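Local structure of protease Do-like 8, chloroplastic (4IC6) at residues D180-S183 / V187-G190; G206-L209 / L215-I218; G109-F114 / I159-G164. The protein probably works as a serine endopeptidase of the HtrA (Deg) family in the chloroplast, carrying a PDZ domain beside its trypsin-like protease domain. The protein carries 1 engineered substitution. All blocks are in the same frame, centred on the assembly; numbering follows the deposited sequence.

How the contacts relate
All three contacts lie in the trypsin-like protease domain and come along the chain in the order contact 3, contact 1, contact 2. Contact 3 spans its two six-stranded barrels, from strand 111-122 of the first to the end of strand 155-160 of the second. Contact 2 is a hairpin inside the second barrel, its centre about 17 Å from that of contact 3; Pro207 O lies 3.1 Å from Ile159 N, a probable hydrogen bond between neighbouring strands. Contact 1, a separate two-stranded hairpin, has its centre about 16 Å from contact 2 and about 27 Å from contact 3. Thus contact 3 joins the barrels, contact 2 builds the second, and contact 1 sets Ser183 against Asp126 of the predicted charge relay.

Contact 1 of 3, residues D180-S183 / V187-G190; sequences DIFS and VTIG
Ile181 and Ile189 form an antiparallel hydrogen-bonded pair, Ile181 N to Ile189 O at 2.7 Å and Ile189 N to Ile181 O at 2.9 Å, while the two segments run 150° apart, measured from first to last CA. A CA-H...O contact flanks each bond: Asp180 CA approaches Ile189 O, and Thr188 CA lies 3.2 Å from Ile181 O. Both isoleucines project to the same face and meet at their branch points, CB to CB 3.9 Å. Farther along this face, the CD1 methyl of Ile189 reaches Ser183 CB at 3.8 Å. The Ser183 hydroxyl is swung opposite its own backbone N (chi1 165°), and from there OG hydrogen-bonds both Asp126 OD2 and Thr185 N, two partners that fix its rotation. Asp126 is a predicted member of the charge relay system, so Ser183 is placed as a second-shell residue to it. On the other face Phe182 and Thr188 run alongside each other, with ring atom CD1 of Phe182 3.6 Å from Thr188 CB in an oblique approach. Asp180 meets the threonine through its CB, 3.8 Å from Thr188 OG1. Phe182 also centres an inverse gamma turn, which bends the chain just beyond the paired residues. The hairpin links barrel strands 168-176 and 192-195 and probably corresponds to the L3 loop of HtrA proteases. Loops cover it: Ile222 packs on Ile181 and Pro265 on Asp180, while His364 of the C-terminal purification tag meets the Phe182 ring edge-to-face.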
ATOM      1  N   ASP A 180       1.903 -19.435  18.602  1.00 28.96           N
ATOM      2  CA  ASP A 180       1.572 -18.112  19.146  1.00 33.65           C
ATOM      3  C   ASP A 180       0.423 -17.457  18.389  1.00 31.71           C
ATOM      4  O   ASP A 180       0.388 -17.476  17.156  1.00 27.88           O
ATOM      5  CB  ASP A 180       2.782 -17.183  19.126  1.00 36.71           C
ATOM      6  CG  ASP A 180       3.848 -17.601  20.114  1.00 39.58           C
ATOM      7  OD1 ASP A 180       3.516 -18.388  21.028  1.00 38.81           O
ATOM      8  OD2 ASP A 180       5.003 -17.146  19.968  1.00 42.16           O
ATOM      9  N   ILE A 181      -0.503 -16.856  19.123  1.00 26.29           N
ATOM     10  CA  ILE A 181      -1.618 -16.155  18.518  1.00 25.72           C
ATOM     11  C   ILE A 181      -1.355 -14.676  18.642  1.00 29.19           C
ATOM     12  O   ILE A 181      -1.317 -14.134  19.757  1.00 32.55           O
ATOM     13  CB  ILE A 181      -2.925 -16.454  19.278  1.00 28.98           C
ATOM     14  CG1 ILE A 181      -3.161 -17.966  19.358  1.00 25.67           C
ATOM     15  CG2 ILE A 181      -4.113 -15.732  18.634  1.00 28.39           C
ATOM     16  CD1 ILE A 181      -4.534 -18.335  19.951  1.00 26.31           C
ATOM     17  N   PHE A 182      -1.183 -13.997  17.513  1.00 26.97           N
ATOM     18  CA  PHE A 182      -0.910 -12.563  17.558  1.00 29.72           C
ATOM     19  C   PHE A 182      -2.212 -11.785  17.589  1.00 32.92           C
ATOM     20  O   PHE A 182      -2.612 -11.139  16.614  1.00 28.40           O
ATOM     21  CB  PHE A 182       0.014 -12.171  16.405  1.00 35.23           C
ATOM     22  CG  PHE A 182       1.341 -12.861  16.477  1.00 36.91           C
ATOM     23  CD1 PHE A 182       2.204 -12.608  17.531  1.00 38.55           C
ATOM     24  CD2 PHE A 182       1.713 -13.788  15.517  1.00 41.15           C
ATOM     25  CE1 PHE A 182       3.434 -13.264  17.619  1.00 43.91           C
ATOM     26  CE2 PHE A 182       2.935 -14.447  15.596  1.00 39.44           C
ATOM     27  CZ  PHE A 182       3.799 -14.181  16.648  1.00 41.99           C
ATOM     28  N   SER A 183      -2.851 -11.869  18.749  1.00 31.85           N
ATOM     29  CA  SER A 183      -4.217 -11.413  18.947  1.00 34.62           C
ATOM     30  C   SER A 183      -4.366  -9.944  18.625  1.00 33.56           C
ATOM     31  O   SER A 183      -3.459  -9.159  18.861  1.00 36.80           O
ATOM     32  CB  SER A 183      -4.633 -11.643  20.411  1.00 34.24           C
ATOM     33  OG  SER A 183      -5.805 -10.907  20.724  1.00 37.14           O
ATOM     34  N   VAL A 187      -1.518  -8.464  22.256  1.00 39.44           N
ATOM     35  CA  VAL A 187      -0.787  -9.316  23.186  1.00 39.57           C
ATOM     36  C   VAL A 187      -0.751 -10.732  22.652  1.00 41.14           C
ATOM     37  O   VAL A 187      -1.804 -11.322  22.414  1.00 41.20           O
ATOM     38  CB  VAL A 187      -1.494  -9.359  24.547  1.00 40.34           C
ATOM     39  CG1 VAL A 187      -0.781 -10.329  25.494  1.00 37.07           C
ATOM     40  CG2 VAL A 187      -1.560  -7.958  25.144  1.00 37.54           C
ATOM     41  N   THR A 188       0.438 -11.302  22.460  1.00 39.86           N
ATOM     42  CA  THR A 188       0.458 -12.648  21.898  1.00 41.59           C
ATOM     43  C   THR A 188       0.157 -13.717  22.929  1.00 33.25           C
ATOM     44  O   THR A 188       0.599 -13.652  24.071  1.00 34.37           O
ATOM     45  CB  THR A 188       1.730 -12.966  21.087  1.00 50.56           C
ATOM     46  OG1 THR A 188       2.273 -14.229  21.499  1.00 53.17           O
ATOM     47  CG2 THR A 188       2.723 -11.911  21.273  1.00 26.83           C
ATOM     48  N   ILE A 189      -0.634 -14.687  22.502  1.00 27.26           N
ATOM     49  CA  ILE A 189      -1.092 -15.756  23.358  1.00 29.86           C
ATOM     50  C   ILE A 189      -0.352 -17.009  22.949  1.00 33.67           C
ATOM     51  O   ILE A 189      -0.313 -17.349  21.758  1.00 32.34           O
ATOM     52  CB  ILE A 189      -2.596 -15.971  23.145  1.00 30.76           C
ATOM     53  CG1 ILE A 189      -3.354 -14.649  23.327  1.00 31.11           C
ATOM     54  CG2 ILE A 189      -3.135 -17.030  24.063  1.00 33.10           C
ATOM     55  CD1 ILE A 189      -4.754 -14.671  22.702  1.00 31.16           C
ATOM     56  N   GLY A 190       0.251 -17.693  23.921  1.00 33.48           N
ATOM     57  CA  GLY A 190       0.999 -18.908  23.632  1.00 33.71           C
ATOM     58  C   GLY A 190       0.082 -20.106  23.716  1.00 35.57           C
ATOM     59  O   GLY A 190      -1.005 -20.013  24.294  1.00 34.61           O
TER

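Contact 2 of 3, residues G206-L209 / L215-I218; sequences GPLL and LIGI
Pro207 and Leu215 form the apolar centre, where CD1 of the leucine touches CB of the proline ring at 3.5 Å. Leu209 joins them on the same face, laying its CD2 methyl over the opposing backbone, 3.6 Å from Leu215 CA. Leu208 projects to the other face and meets Ile216 at an oblique crossing, its CD2 being 3.9 Å from Ile216 CD1. Ile216 has CG1 wedged between its backbone N and carbonyl carbon (chi1 50°), which presses that atom to 3.2 Å from Leu208 O. The same oxygen marks a classic beta bulge: it accepts Ile216 N at 2.9 Å, nearly in line with its C=O bond, and Gly217 N weakly at 3.3 Å, because both residues stand opposite Leu208. Leu208 N completes the pairing with Gly217 O at 2.8 Å, the donor lying 45° above the carbonyl plane. At Gly206 the carbonyl oxygen takes a CA-H...O contact from Ile218 CA, and this glycine also shares a backbone hydrogen bond with Asn219. The hairpin is buried in the second barrel: strand 155-160 runs beside 207-210, strand 67-71 of the first barrel brings Val70 against Pro207 and Leu215, and helix 238-251 packs Val241 on Ile218.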
ATOM      1  N   GLY A 206     -16.306 -16.698  18.424  1.00 30.40           N
ATOM      2  CA  GLY A 206     -17.128 -17.885  18.310  1.00 28.21           C
ATOM      3  C   GLY A 206     -16.322 -19.150  18.559  1.00 32.08           C
ATOM      4  O   GLY A 206     -15.109 -19.095  18.776  1.00 33.50           O
ATOM      5  N   PRO A 207     -16.999 -20.302  18.559  1.00 30.92           N
ATOM      6  CA  PRO A 207     -16.339 -21.555  18.912  1.00 34.25           C
ATOM      7  C   PRO A 207     -15.670 -22.182  17.714  1.00 29.50           C
ATOM      8  O   PRO A 207     -16.202 -22.101  16.598  1.00 29.39           O
ATOM      9  CB  PRO A 207     -17.512 -22.445  19.323  1.00 35.29           C
ATOM     10  CG  PRO A 207     -18.625 -21.999  18.393  1.00 32.41           C
ATOM     11  CD  PRO A 207     -18.429 -20.496  18.243  1.00 31.80           C
ATOM     12  N   LEU A 208     -14.533 -22.817  17.968  1.00 26.62           N
ATOM     13  CA  LEU A 208     -13.973 -23.800  17.064  1.00 28.68           C
ATOM     14  C   LEU A 208     -14.400 -25.167  17.575  1.00 29.47           C
ATOM     15  O   LEU A 208     -14.115 -25.507  18.722  1.00 31.96           O
ATOM     16  CB  LEU A 208     -12.449 -23.702  17.065  1.00 29.10           C
ATOM     17  CG  LEU A 208     -11.758 -24.590  16.031  1.00 29.46           C
ATOM     18  CD1 LEU A 208     -12.130 -24.072  14.632  1.00 26.35           C
ATOM     19  CD2 LEU A 208     -10.243 -24.577  16.225  1.00 29.77           C
ATOM     20  N   LEU A 209     -15.073 -25.960  16.737  1.00 28.43           N
ATOM     21  CA  LEU A 209     -15.551 -27.271  17.180  1.00 28.62           C
ATOM     22  C   LEU A 209     -14.790 -28.428  16.517  1.00 31.42           C
ATOM     23  O   LEU A 209     -14.307 -28.296  15.382  1.00 29.51           O
ATOM     24  CB  LEU A 209     -17.051 -27.424  16.908  1.00 28.68           C
ATOM     25  CG  LEU A 209     -17.989 -26.362  17.483  1.00 32.40           C
ATOM     26  CD1 LEU A 209     -19.410 -26.713  17.069  1.00 33.06           C
ATOM     27  CD2 LEU A 209     -17.873 -26.299  19.019  1.00 29.01           C
ATOM     28  N   LEU A 215     -16.466 -28.127  21.862  1.00 32.35           N
ATOM     29  CA  LEU A 215     -15.632 -26.937  21.782  1.00 35.12           C
ATOM     30  C   LEU A 215     -14.168 -27.290  22.041  1.00 35.03           C
ATOM     31  O   LEU A 215     -13.825 -27.826  23.100  1.00 36.16           O
ATOM     32  CB  LEU A 215     -16.087 -25.885  22.785  1.00 37.64           C
ATOM     33  CG  LEU A 215     -15.369 -24.562  22.552  1.00 40.19           C
ATOM     34  CD1 LEU A 215     -16.384 -23.453  22.525  1.00 44.48           C
ATOM     35  CD2 LEU A 215     -14.331 -24.321  23.613  1.00 46.12           C
ATOM     36  N   ILE A 216     -13.309 -26.994  21.067  1.00 28.88           N
ATOM     37  CA  ILE A 216     -11.881 -27.197  21.243  1.00 26.38           C
ATOM     38  C   ILE A 216     -11.120 -25.870  21.296  1.00 28.15           C
ATOM     39  O   ILE A 216      -9.944 -25.838  21.633  1.00 27.16           O
ATOM     40  CB  ILE A 216     -11.286 -28.126  20.158  1.00 27.20           C
ATOM     41  CG1 ILE A 216     -11.720 -27.641  18.767  1.00 29.06           C
ATOM     42  CG2 ILE A 216     -11.740 -29.562  20.427  1.00 32.71           C
ATOM     43  CD1 ILE A 216     -10.883 -28.174  17.637  1.00 31.35           C
ATOM     44  N   GLY A 217     -11.799 -24.765  20.982  1.00 29.11           N
ATOM     45  CA  GLY A 217     -11.162 -23.468  21.100  1.00 29.37           C
ATOM     46  C   GLY A 217     -12.115 -22.322  20.848  1.00 29.08           C
ATOM     47  O   GLY A 217     -13.267 -22.543  20.483  1.00 30.53           O
ATOM     48  N   ILE A 218     -11.639 -21.099  21.062  1.00 28.90           N
ATOM     49  CA  ILE A 218     -12.367 -19.888  20.682  1.00 28.58           C
ATOM     50  C   ILE A 218     -11.652 -19.188  19.518  1.00 32.44           C
ATOM     51  O   ILE A 218     -10.510 -18.731  19.674  1.00 32.43           O
ATOM     52  CB  ILE A 218     -12.443 -18.887  21.836  1.00 31.31           C
ATOM     53  CG1 ILE A 218     -13.245 -19.474  23.011  1.00 30.38           C
ATOM     54  CG2 ILE A 218     -13.075 -17.562  21.365  1.00 33.74           C
ATOM     55  CD1 ILE A 218     -14.743 -19.573  22.766  1.00 34.23           C
TER

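Contact 3 of 3, residues G109-F114 / I159-G164; sequences GVQKNF and IGNPFG
Gln111, Asn161 and Gly164 carry the whole contact, and Gln111 has the most surface buried in it. The two amide side chains approach head-on, and Asn161 ND2 donates to Gln111 OE1 at 2.9 Å with a nearly straight N-H...O angle of 168°. Asn161 holds CG opposite its backbone N (chi1 175°), which carries its amide toward Gln111. The amide planes stand 79° apart: OE1 lies in the plane of the asparagine amide, whereas ND2 sits above the glutamine carbonyl plane rather than on a lone pair. A second, weak bond runs back from Gln111 NE2 to Asn161 OD1 at 3.3 Å. That oxygen also takes a weak bond from Gly164 N, and ND2 has a further acceptor in Val42 O, so partners grip both ends of the asparagine amide. Gly164 O approaches Gln111 CD to 3.1 Å without bonding to the amide, since OE1 is an acceptor too and the angle to NE2 is poor. The glycine has a left-handed turn conformation, where a CB would press on the carbonyl oxygen of Phe163. With Gln111 cut back to an alanine, Asn161 ND2 would probably lose its straight acceptor and a gap would open beside the Gly164 carbonyl. Nearby, Phe163 packs on Pro267 of the second subunit. Thus a strand of the first barrel is tied to the Asn-Pro-Phe-Gly turn leaving strand 155-160 of the second, an inter-barrel link within the double-barrel chymotrypsin fold.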
ATOM      1  N   GLY A 109     -36.470 -19.808  16.176  1.00 65.90           N
ATOM      2  CA  GLY A 109     -35.673 -19.363  15.046  1.00 63.64           C
ATOM      3  C   GLY A 109     -35.421 -17.869  14.941  1.00 61.68           C
ATOM      4  O   GLY A 109     -34.868 -17.405  13.944  1.00 64.00           O
ATOM      5  N   VAL A 110     -35.813 -17.098  15.948  1.00 58.39           N
ATOM      6  CA  VAL A 110     -35.484 -15.680  15.934  1.00 57.05           C
ATOM      7  C   VAL A 110     -34.496 -15.365  17.056  1.00 56.50           C
ATOM      8  O   VAL A 110     -34.547 -15.965  18.135  1.00 55.16           O
ATOM      9  CB  VAL A 110     -36.750 -14.783  16.022  1.00 65.41           C
ATOM     10  CG1 VAL A 110     -37.923 -15.446  15.309  1.00 67.12           C
ATOM     11  CG2 VAL A 110     -37.103 -14.472  17.471  1.00 62.53           C
ATOM     12  N   GLN A 111     -33.580 -14.440  16.804  1.00 52.58           N
ATOM     13  CA  GLN A 111     -32.669 -14.052  17.866  1.00 50.55           C
ATOM     14  C   GLN A 111     -33.271 -13.010  18.812  1.00 52.26           C
ATOM     15  O   GLN A 111     -33.799 -11.978  18.385  1.00 50.86           O
ATOM     16  CB  GLN A 111     -31.321 -13.618  17.306  1.00 46.16           C
ATOM     17  CG  GLN A 111     -30.581 -14.770  16.670  1.00 45.18           C
ATOM     18  CD  GLN A 111     -29.158 -14.425  16.311  1.00 41.16           C
ATOM     19  OE1 GLN A 111     -28.470 -13.719  17.050  1.00 38.70           O
ATOM     20  NE2 GLN A 111     -28.710 -14.906  15.157  1.00 42.46           N
ATOM     21  N   LYS A 112     -33.195 -13.311  20.104  1.00 55.35           N
ATOM     22  CA  LYS A 112     -33.717 -12.439  21.148  1.00 54.16           C
ATOM     23  C   LYS A 112     -32.573 -11.654  21.806  1.00 51.13           C
ATOM     24  O   LYS A 112     -31.456 -12.163  21.929  1.00 47.10           O
ATOM     25  CB  LYS A 112     -34.472 -13.270  22.188  1.00 60.10           C
ATOM     26  CG  LYS A 112     -36.002 -13.331  21.991  1.00 68.62           C
ATOM     27  CD  LYS A 112     -36.462 -14.504  21.114  1.00 72.07           C
ATOM     28  CE  LYS A 112     -37.993 -14.630  21.142  1.00 78.61           C
ATOM     29  NZ  LYS A 112     -38.559 -15.509  20.070  1.00 79.93           N
ATOM     30  N   ASN A 113     -32.851 -10.427  22.243  1.00 46.45           N
ATOM     31  CA  ASN A 113     -31.804  -9.514  22.719  1.00 54.48           C
ATOM     32  C   ASN A 113     -31.693  -9.408  24.251  1.00 55.75           C
ATOM     33  O   ASN A 113     -32.705  -9.347  24.949  1.00 51.41           O
ATOM     34  CB  ASN A 113     -32.024  -8.122  22.112  1.00 63.90           C
ATOM     35  CG  ASN A 113     -30.882  -7.165  22.398  1.00 69.70           C
ATOM     36  OD1 ASN A 113     -29.764  -7.348  21.913  1.00 72.93           O
ATOM     37  ND2 ASN A 113     -31.168  -6.116  23.165  1.00 74.81           N
ATOM     38  N   PHE A 114     -30.463  -9.382  24.767  1.00 54.89           N
ATOM     39  CA  PHE A 114     -30.215  -9.290  26.214  1.00 53.63           C
ATOM     40  C   PHE A 114     -29.068  -8.358  26.555  1.00 51.97           C
ATOM     41  O   PHE A 114     -28.100  -8.255  25.808  1.00 52.34           O
ATOM     42  CB  PHE A 114     -29.891 -10.668  26.799  1.00 55.19           C
ATOM     43  CG  PHE A 114     -31.010 -11.643  26.673  1.00 58.40           C
ATOM     44  CD1 PHE A 114     -32.030 -11.660  27.609  1.00 60.51           C
ATOM     45  CD2 PHE A 114     -31.067 -12.520  25.602  1.00 56.37           C
ATOM     46  CE1 PHE A 114     -33.082 -12.548  27.495  1.00 60.63           C
ATOM     47  CE2 PHE A 114     -32.118 -13.412  25.479  1.00 57.79           C
ATOM     48  CZ  PHE A 114     -33.130 -13.424  26.431  1.00 58.41           C
ATOM     49  N   ILE A 159     -17.633 -21.485  13.923  1.00 29.29           N
ATOM     50  CA  ILE A 159     -18.985 -20.948  13.808  1.00 28.05           C
ATOM     51  C   ILE A 159     -18.984 -19.515  14.340  1.00 30.55           C
ATOM     52  O   ILE A 159     -18.309 -19.207  15.322  1.00 31.20           O
ATOM     53  CB  ILE A 159     -20.010 -21.838  14.568  1.00 30.68           C
ATOM     54  CG1 ILE A 159     -19.944 -23.277  14.046  1.00 32.89           C
ATOM     55  CG2 ILE A 159     -21.426 -21.279  14.468  1.00 28.45           C
ATOM     56  CD1 ILE A 159     -21.011 -24.211  14.591  1.00 37.15           C
ATOM     57  N   GLY A 160     -19.722 -18.637  13.669  1.00 30.67           N
ATOM     58  CA  GLY A 160     -19.907 -17.275  14.132  1.00 26.03           C
ATOM     59  C   GLY A 160     -21.361 -16.845  14.105  1.00 31.00           C
ATOM     60  O   GLY A 160     -22.195 -17.440  13.429  1.00 33.09           O
ATOM     61  N   ASN A 161     -21.667 -15.805  14.864  1.00 32.84           N
ATOM     62  CA  ASN A 161     -22.963 -15.145  14.793  1.00 33.56           C
ATOM     63  C   ASN A 161     -22.606 -13.673  14.867  1.00 34.85           C
ATOM     64  O   ASN A 161     -22.716 -13.051  15.922  1.00 37.80           O
ATOM     65  CB  ASN A 161     -23.831 -15.589  15.968  1.00 36.34           C
ATOM     66  CG  ASN A 161     -25.167 -14.862  16.038  1.00 40.47           C
ATOM     67  OD1 ASN A 161     -25.496 -14.015  15.193  1.00 38.31           O
ATOM     68  ND2 ASN A 161     -25.954 -15.200  17.057  1.00 44.77           N
ATOM     69  N   PRO A 162     -22.099 -13.127  13.754  1.00 35.42           N
ATOM     70  CA  PRO A 162     -21.425 -11.824  13.819  1.00 35.64           C
ATOM     71  C   PRO A 162     -22.367 -10.626  13.886  1.00 38.72           C
ATOM     72  O   PRO A 162     -21.951  -9.583  14.396  1.00 38.90           O
ATOM     73  CB  PRO A 162     -20.616 -11.781  12.519  1.00 36.71           C
ATOM     74  CG  PRO A 162     -21.392 -12.697  11.562  1.00 38.09           C
ATOM     75  CD  PRO A 162     -21.925 -13.794  12.445  1.00 39.25           C
ATOM     76  N   PHE A 163     -23.594 -10.762  13.396  1.00 40.62           N
ATOM     77  CA  PHE A 163     -24.511  -9.610  13.387  1.00 44.62           C
ATOM     78  C   PHE A 163     -25.849  -9.838  14.084  1.00 43.92           C
ATOM     79  O   PHE A 163     -26.678  -8.924  14.173  1.00 41.98           O
ATOM     80  CB  PHE A 163     -24.722  -9.108  11.958  1.00 45.10           C
ATOM     81  CG  PHE A 163     -23.435  -8.836  11.229  1.00 48.68           C
ATOM     82  CD1 PHE A 163     -22.558  -7.865  11.692  1.00 49.65           C
ATOM     83  CD2 PHE A 163     -23.096  -9.554  10.089  1.00 48.11           C
ATOM     84  CE1 PHE A 163     -21.365  -7.610  11.027  1.00 51.03           C
ATOM     85  CE2 PHE A 163     -21.911  -9.297   9.419  1.00 49.29           C
ATOM     86  CZ  PHE A 163     -21.045  -8.320   9.891  1.00 48.80           C
ATOM     87  N   GLY A 164     -26.062 -11.040  14.599  1.00 42.94           N
ATOM     88  CA  GLY A 164     -27.258 -11.295  15.375  1.00 44.75           C
ATOM     89  C   GLY A 164     -28.476 -11.603  14.532  1.00 46.39           C
ATOM     90  O   GLY A 164     -29.594 -11.598  15.046  1.00 45.74           O
TER